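PDB 5H80: carboxylase, which probably carries out the ATP-dependent carboxylation of biotin, as the biotin carboxylase domain of a single-chain bacterial carboxylase from Deinococcus radiodurans. Local coordinates for residues A67-V72 and D405-T410; A371-E376 and T455-L460; V391-P396 and Q449-S454. One frame throughout, in Å; residues are numbered along the deposited sequence.

In the fold
Along the chain the segments run 67-72, 371-376, 391-396, 405-410, 449-454 and 455-460. Interaction 3 is therefore nested in the loop closed by interaction 2, while interaction 1 crosses both. Strands 367-374 and 402-406, used by interactions 2 and 1, belong to one five-stranded antiparallel sheet; strands 393-395 and 449-451 form the separate two-stranded ribbon of interaction 3. The centre of interaction 3 lies about 13 Å from that of interaction 1 and about 12 Å from that of interaction 2, and it touches both, whereas interactions 1 and 2 do not meet. The C-terminal region is thus tied to the N-terminal region by interaction 1 and to the second subunit through interactions 1 and 3.

Interaction 1 (A67-V72 and D405-T410); sequences AGSLHV and DTFVTT
L70 and S69, at the start of helix 70-74, meet the loop after strand 402-406 at F407. The direct hydrogen bond between the segments runs from L70 N to F407 O (2.9 Å), with the donor in the carbonyl plane on a lone pair. The same oxygen also accepts from a water, 2.7 Å from F407 O, which donates a second bond to G68 O and so ties the two loops together; its bond from T409 N is weak.

Side chains pack around this polar link. F407 CG sits between its own backbone N and carbonyl carbon (chi1 73°), a rotation that brings the ring up beside S69, where S69 OG lies 3.5 Å from F407 CD1 in an oblique approach. V408 CG2 sits over the rim of one face of the ring, and R40 makes a cation-pi contact with it. L70 rests its CB on the carbonyl, 3.3 Å from F407 O. With CG anti to the backbone N (chi1 -179°), L70 makes a loose contact through CD2, 4.2 Å from T406 O.

S69 OG caps its own helix. It accepts from H71 N at 3.2 Å and shares a 2.8 Å hydrogen bond with H71 ND1, meeting the imidazole in plane at its edge. H71 NE2 is bonded to V61 O, so both ring nitrogens are held and the ring's rotation is fixed. Across the contact, T406 OG1 accepts from V408 N in an ST turn and is bonded to L422 O, while T409 OG1 is bonded to R73 and T409 packs on Q449 of the second subunit.

The serine N-cap of helix 70-74 thus packs against F407, inside the ST turn opened by T406, a loop-to-helix junction between the N-terminal and C-terminal regions of the biotin carboxylase fold.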
loop_
_atom_site.group_PDB
_atom_site.type_symbol
_atom_site.label_atom_id
_atom_site.label_comp_id
_atom_site.label_asym_id
_atom_site.label_seq_id
_atom_site.Cartn_x
_atom_site.Cartn_y
_atom_site.Cartn_z
ATOM N N ALA A 67 -26.859 -6.432 -4.913
ATOM C CA ALA A 67 -27.025 -5.828 -3.625
ATOM C C ALA A 67 -25.953 -6.193 -2.547
ATOM O O ALA A 67 -25.753 -5.424 -1.612
ATOM C CB ALA A 67 -28.469 -5.980 -3.094
ATOM N N GLY A 68 -25.220 -7.250 -2.753
ATOM C CA GLY A 68 -24.222 -7.708 -1.729
ATOM C C GLY A 68 -22.829 -7.095 -1.982
ATOM O O GLY A 68 -21.953 -7.193 -1.157
ATOM N N SER A 69 -22.719 -6.415 -3.067
ATOM C CA SER A 69 -21.518 -5.628 -3.442
ATOM C C SER A 69 -21.127 -4.677 -2.320
ATOM O O SER A 69 -21.930 -3.960 -1.725
ATOM C CB SER A 69 -21.652 -4.876 -4.759
ATOM O OG SER A 69 -20.462 -3.990 -4.891
ATOM N N LEU A 70 -19.807 -4.554 -2.092
ATOM C CA LEU A 70 -19.272 -3.572 -1.121
ATOM C C LEU A 70 -19.616 -2.153 -1.388
ATOM O O LEU A 70 -19.808 -1.380 -0.442
ATOM C CB LEU A 70 -17.720 -3.735 -0.908
ATOM C CG LEU A 70 -17.063 -2.787 0.102
ATOM C CD1 LEU A 70 -17.538 -3.055 1.523
ATOM C CD2 LEU A 70 -15.521 -3.038 0.068
ATOM N N HIS A 71 -19.798 -1.788 -2.673
ATOM C CA HIS A 71 -20.207 -0.408 -2.986
ATOM C C HIS A 71 -21.560 0.060 -2.391
ATOM O O HIS A 71 -21.741 1.227 -2.174
ATOM C CB HIS A 71 -20.108 -0.200 -4.468
ATOM C CG HIS A 71 -21.358 -0.440 -5.271
ATOM N ND1 HIS A 71 -21.716 -1.659 -5.820
ATOM C CD2 HIS A 71 -22.320 0.450 -5.635
ATOM C CE1 HIS A 71 -22.875 -1.520 -6.456
ATOM N NE2 HIS A 71 -23.255 -0.260 -6.366
ATOM N N VAL A 72 -22.411 -0.905 -2.105
ATOM C CA VAL A 72 -23.683 -0.627 -1.425
ATOM C C VAL A 72 -23.457 -0.065 -0.002
ATOM O O VAL A 72 -23.726 1.152 0.268
ATOM C CB VAL A 72 -24.550 -1.876 -1.491
ATOM C CG1 VAL A 72 -25.843 -1.643 -0.697
ATOM C CG2 VAL A 72 -24.884 -2.274 -2.917
ATOM N N ASP A 405 -7.843 -3.796 -4.736
ATOM C CA ASP A 405 -9.060 -3.029 -4.947
ATOM C C ASP A 405 -10.148 -4.060 -5.411
ATOM O O ASP A 405 -10.036 -4.704 -6.499
ATOM C CB ASP A 405 -8.960 -1.858 -5.980
ATOM C CG ASP A 405 -8.132 -0.681 -5.495
ATOM O OD1 ASP A 405 -7.263 -0.873 -4.582
ATOM O OD2 ASP A 405 -8.383 0.440 -5.928
ATOM N N THR A 406 -11.198 -4.167 -4.597
ATOM C CA THR A 406 -12.297 -5.127 -4.835
ATOM C C THR A 406 -13.632 -4.490 -4.287
ATOM O O THR A 406 -13.676 -3.466 -3.657
ATOM C CB THR A 406 -11.960 -6.514 -4.233
ATOM O OG1 THR A 406 -12.902 -7.585 -4.586
ATOM C CG2 THR A 406 -11.815 -6.426 -2.721
ATOM N N PHE A 407 -14.689 -5.265 -4.573
ATOM C CA PHE A 407 -16.048 -5.124 -4.128
ATOM C C PHE A 407 -16.620 -6.411 -3.445
ATOM O O PHE A 407 -17.706 -6.391 -2.869
ATOM C CB PHE A 407 -16.929 -4.704 -5.319
ATOM C CG PHE A 407 -17.123 -5.793 -6.229
ATOM C CD1 PHE A 407 -18.380 -6.513 -6.267
ATOM C CD2 PHE A 407 -16.162 -6.154 -7.130
ATOM C CE1 PHE A 407 -18.528 -7.582 -7.143
ATOM C CE2 PHE A 407 -16.349 -7.162 -8.021
ATOM C CZ PHE A 407 -17.498 -7.909 -8.031
ATOM N N VAL A 408 -15.850 -7.475 -3.479
ATOM C CA VAL A 408 -16.226 -8.918 -3.157
ATOM C C VAL A 408 -16.058 -9.087 -1.644
ATOM O O VAL A 408 -15.083 -8.629 -1.019
ATOM C CB VAL A 408 -15.514 -9.977 -4.006
ATOM C CG1 VAL A 408 -15.961 -11.380 -3.604
ATOM C CG2 VAL A 408 -15.799 -9.751 -5.489
ATOM N N THR A 409 -17.090 -9.630 -0.985
ATOM C CA THR A 409 -16.876 -10.172 0.368
ATOM C C THR A 409 -17.466 -11.582 0.429
ATOM O O THR A 409 -18.157 -12.043 -0.519
ATOM C CB THR A 409 -17.491 -9.343 1.493
ATOM O OG1 THR A 409 -18.888 -9.157 1.224
ATOM C CG2 THR A 409 -16.794 -7.982 1.641
ATOM N N THR A 410 -17.219 -12.254 1.560
ATOM C CA THR A 410 -17.686 -13.638 1.717
ATOM C C THR A 410 -19.215 -13.726 1.602
ATOM O O THR A 410 -19.956 -12.895 2.176
ATOM C CB THR A 410 -17.131 -14.225 3.025
ATOM O OG1 THR A 410 -15.705 -14.139 2.977
ATOM C CG2 THR A 410 -17.515 -15.671 3.180
HETATM O O HOH W 1 -19.399 -7.987 -1.472
#

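Interaction 2 (A371-E376 and T455-L460); sequences ARVNME and TNLAFL
The side-chain amide of N456 bridges R372 and N374 at the end of strand 367-374 with two hydrogen bonds. N456 ND2 donates to R372 O at 3.0 Å, the acceptor lying almost in the amide plane. N374 N donates to N456 OD1 at 2.8 Å; this bond is nearly straight at the hydrogen (169°), although the donor stands well above the carbonyl plane. The backbone adds a third link, N456 N to N374 O at 3.0 Å. N456 CG lies between its backbone N and carbonyl carbon (chi1 74°), a rotation that turns the amide back onto the strand, and the two bonds through opposite ends of the amide fix its orientation.

A water extends the network: it accepts from N456 ND2 and donates to E376 OE1. N374 ND2 also reaches that carboxylate oxygen, meeting it from above the carboxylate plane. Beside N374 O, the CA of T455 makes a CA-H...O contact of 3.1 Å, and T455 OG1 accepts from L457 N in an ST turn.

Farther out the contact is apolar. The two branches of V373 divide their partners: V373 CG1 lies 4.0 Å from L457 CG, and V373 CG2 packs against L460 CD1. L460 CD1 also reaches A371 CB and lies over R372 O.

L266 of strand 264-270 touches both N374 and N456, while I450 of strand 449-451 packs on V373, T455 and L457. Strand 367-374 runs between strands 264-270 and 421-429 of the five-stranded antiparallel sheet, and N456, with L457 and L460, seats the start of helix 457-465 against its end.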
loop_
_atom_site.group_PDB
_atom_site.type_symbol
_atom_site.label_atom_id
_atom_site.label_comp_id
_atom_site.label_asym_id
_atom_site.label_seq_id
_atom_site.Cartn_x
_atom_site.Cartn_y
_atom_site.Cartn_z
ATOM N N ALA A 371 -2.432 -7.024 -11.552
ATOM C CA ALA A 371 -3.008 -8.197 -12.212
ATOM C C ALA A 371 -4.572 -8.160 -11.983
ATOM O O ALA A 371 -5.038 -7.888 -10.904
ATOM C CB ALA A 371 -2.439 -9.450 -11.732
ATOM N N ARG A 372 -5.354 -8.395 -13.064
ATOM C CA ARG A 372 -6.799 -8.518 -12.887
ATOM C C ARG A 372 -7.203 -10.007 -12.538
ATOM O O ARG A 372 -7.026 -10.968 -13.372
ATOM C CB ARG A 372 -7.383 -8.089 -14.216
ATOM C CG ARG A 372 -7.006 -6.610 -14.657
ATOM C CD ARG A 372 -7.954 -6.058 -15.776
ATOM N NE ARG A 372 -7.483 -4.773 -16.369
ATOM C CZ ARG A 372 -8.195 -4.032 -17.238
ATOM N NH1 ARG A 372 -9.446 -4.329 -17.495
ATOM N NH2 ARG A 372 -7.687 -2.939 -17.771
ATOM N N VAL A 373 -7.719 -10.183 -11.340
ATOM C CA VAL A 373 -8.313 -11.462 -10.885
ATOM C C VAL A 373 -9.740 -11.626 -11.336
ATOM O O VAL A 373 -10.581 -10.780 -10.935
ATOM C CB VAL A 373 -8.092 -11.668 -9.408
ATOM C CG1 VAL A 373 -8.561 -13.042 -8.986
ATOM C CG2 VAL A 373 -6.612 -11.411 -9.077
ATOM N N ASN A 374 -9.956 -12.564 -12.254
ATOM C CA ASN A 374 -11.277 -12.756 -12.867
ATOM C C ASN A 374 -11.916 -14.120 -12.467
ATOM O O ASN A 374 -11.227 -15.088 -12.214
ATOM C CB ASN A 374 -11.297 -12.618 -14.388
ATOM C CG ASN A 374 -10.720 -11.327 -14.959
ATOM O OD1 ASN A 374 -11.025 -10.220 -14.486
ATOM N ND2 ASN A 374 -10.003 -11.455 -16.072
ATOM N N MET A 375 -13.238 -14.149 -12.468
ATOM C CA MET A 375 -14.034 -15.379 -12.363
ATOM C C MET A 375 -14.081 -15.904 -13.777
ATOM O O MET A 375 -14.693 -15.291 -14.637
ATOM C CB MET A 375 -15.415 -14.987 -11.824
ATOM C CG MET A 375 -16.290 -16.158 -11.515
ATOM S SD MET A 375 -17.716 -15.523 -10.646
ATOM C CE MET A 375 -18.709 -17.053 -10.683
ATOM N N GLU A 376 -13.365 -16.987 -14.036
ATOM C CA GLU A 376 -13.244 -17.629 -15.374
ATOM C C GLU A 376 -12.054 -18.571 -15.382
ATOM O O GLU A 376 -12.103 -19.617 -14.757
ATOM C CB GLU A 376 -13.068 -16.642 -16.544
ATOM C CG GLU A 376 -11.737 -15.882 -16.576
ATOM C CD GLU A 376 -11.780 -14.556 -17.356
ATOM O OE1 GLU A 376 -10.662 -14.004 -17.636
ATOM O OE2 GLU A 376 -12.910 -14.051 -17.651
ATOM N N THR A 455 -11.539 -19.125 -10.798
ATOM C CA THR A 455 -10.747 -17.952 -11.171
ATOM C C THR A 455 -9.552 -18.227 -12.140
ATOM O O THR A 455 -9.076 -19.377 -12.368
ATOM C CB THR A 455 -10.171 -17.201 -9.915
ATOM O OG1 THR A 455 -8.972 -17.827 -9.429
ATOM C CG2 THR A 455 -11.188 -16.998 -8.790
ATOM N N ASN A 456 -8.996 -17.105 -12.592
ATOM C CA ASN A 456 -7.776 -17.032 -13.354
ATOM C C ASN A 456 -6.472 -17.034 -12.502
ATOM O O ASN A 456 -5.422 -16.809 -13.018
ATOM C CB ASN A 456 -7.809 -15.952 -14.455
ATOM C CG ASN A 456 -7.705 -14.527 -13.929
ATOM O OD1 ASN A 456 -7.854 -14.324 -12.724
ATOM N ND2 ASN A 456 -7.529 -13.563 -14.796
ATOM N N LEU A 457 -6.550 -17.255 -11.210
ATOM C CA LEU A 457 -5.321 -17.163 -10.429
ATOM C C LEU A 457 -4.162 -18.051 -10.881
ATOM O O LEU A 457 -3.014 -17.578 -10.981
ATOM C CB LEU A 457 -5.547 -17.305 -8.949
ATOM C CG LEU A 457 -6.272 -16.191 -8.222
ATOM C CD1 LEU A 457 -6.850 -16.783 -6.981
ATOM C CD2 LEU A 457 -5.317 -15.045 -7.830
ATOM N N ALA A 458 -4.438 -19.282 -11.267
ATOM C CA ALA A 458 -3.347 -20.134 -11.875
ATOM C C ALA A 458 -2.820 -19.636 -13.173
ATOM O O ALA A 458 -1.632 -19.725 -13.435
ATOM C CB ALA A 458 -3.801 -21.608 -12.031
ATOM N N PHE A 459 -3.707 -19.164 -14.042
ATOM C CA PHE A 459 -3.284 -18.605 -15.287
ATOM C C PHE A 459 -2.355 -17.359 -15.178
ATOM O O PHE A 459 -1.340 -17.294 -15.852
ATOM C CB PHE A 459 -4.462 -18.361 -16.115
ATOM C CG PHE A 459 -4.133 -17.977 -17.515
ATOM C CD1 PHE A 459 -3.862 -18.976 -18.466
ATOM C CD2 PHE A 459 -4.116 -16.679 -17.925
ATOM C CE1 PHE A 459 -3.552 -18.659 -19.775
ATOM C CE2 PHE A 459 -3.768 -16.379 -19.214
ATOM C CZ PHE A 459 -3.516 -17.329 -20.153
ATOM N N LEU A 460 -2.690 -16.488 -14.209
ATOM C CA LEU A 460 -1.898 -15.281 -13.813
ATOM C C LEU A 460 -0.536 -15.704 -13.349
ATOM O O LEU A 460 0.421 -15.111 -13.833
ATOM C CB LEU A 460 -2.640 -14.489 -12.701
ATOM C CG LEU A 460 -3.828 -13.647 -13.280
ATOM C CD1 LEU A 460 -4.665 -12.966 -12.190
ATOM C CD2 LEU A 460 -3.590 -12.698 -14.418
HETATM O O HOH W 2 -7.693 -14.516 -17.547
#

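Interaction 3 (V391-P396 and Q449-S454); sequences VQTFTP and QIAGVS
Five backbone hydrogen bonds join V391-P396 to Q449-S454. T393 and A451 form a hydrogen-bonded antiparallel pair through A451 N to T393 O (2.9 Å) and T393 N to A451 O (3.2 Å). A451 O is gripped again by Q392 N at 2.6 Å, both donors coming from the same face of its plane. T395 and Q449 make the next hydrogen-bonded pair, and F394 and I450 the non-hydrogen-bonded pair between them. CA-H...O contacts from I450 to T393 O and from F394 to Q449 O fill in the ladder.

Side chains pack on both faces. F394 and I450 run alongside each other on one. F394 CG, anti to the backbone N (chi1 -164°), sets the ring so that CD1 lies 4.0 Å from I450 CG1; F448 meets this ring edge-to-face. Nearer the loop end, V391 CG2 touches both methyls of V453, 3.9 Å from V453 CG1. On the other face T393 CB packs 3.6 Å from A451 CB, and T395 and Q449 lie side by side.

Among polar side chains, Q449 NE2 is hydrogen-bonded to T409 OG1 of the second subunit and weakly to a water that also bonds T395 OG1.

Q392 and T393 opposite A451 make a classic beta bulge in a two-stranded antiparallel ribbon, here forming part of the subunit interface of the biotin carboxylase C-terminal domain.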
loop_
_atom_site.group_PDB
_atom_site.type_symbol
_atom_site.label_atom_id
_atom_site.label_comp_id
_atom_site.label_asym_id
_atom_site.label_seq_id
_atom_site.Cartn_x
_atom_site.Cartn_y
_atom_site.Cartn_z
ATOM N N VAL A 391 -19.362 -17.023 -3.539
ATOM C CA VAL A 391 -18.067 -16.921 -2.964
ATOM C C VAL A 391 -18.013 -17.341 -1.516
ATOM O O VAL A 391 -18.663 -16.748 -0.649
ATOM C CB VAL A 391 -17.527 -15.493 -3.174
ATOM C CG1 VAL A 391 -16.317 -15.257 -2.299
ATOM C CG2 VAL A 391 -17.265 -15.329 -4.677
ATOM N N GLN A 392 -17.248 -18.414 -1.251
ATOM C CA GLN A 392 -17.214 -19.015 0.087
ATOM C C GLN A 392 -16.079 -18.657 0.988
ATOM O O GLN A 392 -16.255 -18.587 2.217
ATOM C CB GLN A 392 -17.329 -20.577 -0.017
ATOM C CG GLN A 392 -18.773 -20.981 -0.275
ATOM C CD GLN A 392 -18.969 -22.250 -1.066
ATOM O OE1 GLN A 392 -18.032 -23.004 -1.345
ATOM N NE2 GLN A 392 -20.214 -22.489 -1.449
ATOM N N THR A 393 -14.928 -18.448 0.378
ATOM C CA THR A 393 -13.737 -18.031 1.034
ATOM C C THR A 393 -13.154 -16.987 0.068
ATOM O O THR A 393 -13.158 -17.166 -1.175
ATOM C CB THR A 393 -12.747 -19.197 1.232
ATOM O OG1 THR A 393 -13.423 -20.248 1.926
ATOM C CG2 THR A 393 -11.550 -18.775 2.036
ATOM N N PHE A 394 -12.761 -15.901 0.669
ATOM C CA PHE A 394 -12.200 -14.773 -0.087
ATOM C C PHE A 394 -11.299 -13.963 0.827
ATOM O O PHE A 394 -11.774 -13.234 1.653
ATOM C CB PHE A 394 -13.357 -13.907 -0.648
ATOM C CG PHE A 394 -12.921 -12.959 -1.728
ATOM C CD1 PHE A 394 -12.752 -13.388 -3.053
ATOM C CD2 PHE A 394 -12.636 -11.624 -1.418
ATOM C CE1 PHE A 394 -12.374 -12.501 -4.050
ATOM C CE2 PHE A 394 -12.213 -10.723 -2.422
ATOM C CZ PHE A 394 -12.113 -11.175 -3.740
ATOM N N THR A 395 -9.974 -14.107 0.680
ATOM C CA THR A 395 -8.998 -13.528 1.608
ATOM C C THR A 395 -7.860 -13.066 0.683
ATOM O O THR A 395 -6.992 -13.839 0.316
ATOM C CB THR A 395 -8.502 -14.515 2.646
ATOM O OG1 THR A 395 -9.658 -15.101 3.283
ATOM C CG2 THR A 395 -7.662 -13.818 3.666
ATOM N N PRO A 396 -7.989 -11.823 0.233
ATOM C CA PRO A 396 -6.965 -11.284 -0.711
ATOM C C PRO A 396 -5.619 -11.130 -0.005
ATOM O O PRO A 396 -5.568 -11.073 1.207
ATOM C CB PRO A 396 -7.552 -9.912 -1.119
ATOM C CG PRO A 396 -9.005 -10.048 -0.864
ATOM C CD PRO A 396 -9.110 -10.875 0.404
ATOM N N GLN A 449 -6.749 -16.519 -1.473
ATOM C CA GLN A 449 -7.611 -17.717 -1.141
ATOM C C GLN A 449 -8.980 -17.347 -1.628
ATOM O O GLN A 449 -9.533 -16.368 -1.145
ATOM C CB GLN A 449 -7.721 -17.909 0.366
ATOM C CG GLN A 449 -6.460 -18.134 1.137
ATOM C CD GLN A 449 -6.757 -18.533 2.563
ATOM O OE1 GLN A 449 -7.200 -19.654 2.825
ATOM N NE2 GLN A 449 -6.521 -17.623 3.494
ATOM N N ILE A 450 -9.419 -18.010 -2.688
ATOM C CA ILE A 450 -10.751 -17.933 -3.150
ATOM C C ILE A 450 -11.327 -19.374 -3.187
ATOM O O ILE A 450 -10.687 -20.261 -3.727
ATOM C CB ILE A 450 -10.819 -17.285 -4.554
ATOM C CG1 ILE A 450 -10.064 -15.948 -4.509
ATOM C CG2 ILE A 450 -12.266 -17.048 -4.969
ATOM C CD1 ILE A 450 -10.029 -15.209 -5.824
ATOM N N ALA A 451 -12.506 -19.546 -2.602
ATOM C CA ALA A 451 -13.298 -20.799 -2.736
ATOM C C ALA A 451 -14.766 -20.500 -3.097
ATOM O O ALA A 451 -15.321 -19.481 -2.640
ATOM C CB ALA A 451 -13.194 -21.595 -1.445
ATOM N N GLY A 452 -15.346 -21.385 -3.928
ATOM C CA GLY A 452 -16.775 -21.360 -4.336
ATOM C C GLY A 452 -16.992 -20.956 -5.788
ATOM O O GLY A 452 -18.024 -21.281 -6.315
ATOM N N VAL A 453 -16.049 -20.201 -6.424
ATOM C CA VAL A 453 -16.117 -19.858 -7.867
ATOM C C VAL A 453 -14.781 -20.151 -8.543
ATOM O O VAL A 453 -13.763 -20.198 -7.852
ATOM C CB VAL A 453 -16.447 -18.342 -8.056
ATOM C CG1 VAL A 453 -17.769 -18.043 -7.452
ATOM C CG2 VAL A 453 -15.380 -17.434 -7.407
ATOM N N SER A 454 -14.742 -20.344 -9.873
ATOM C CA SER A 454 -13.449 -20.569 -10.489
ATOM C C SER A 454 -12.855 -19.189 -10.853
ATOM O O SER A 454 -13.606 -18.282 -11.251
ATOM C CB SER A 454 -13.498 -21.480 -11.724
ATOM O OG SER A 454 -13.948 -22.763 -11.315
HETATM O O HOH W 3 -7.961 -16.618 5.393
#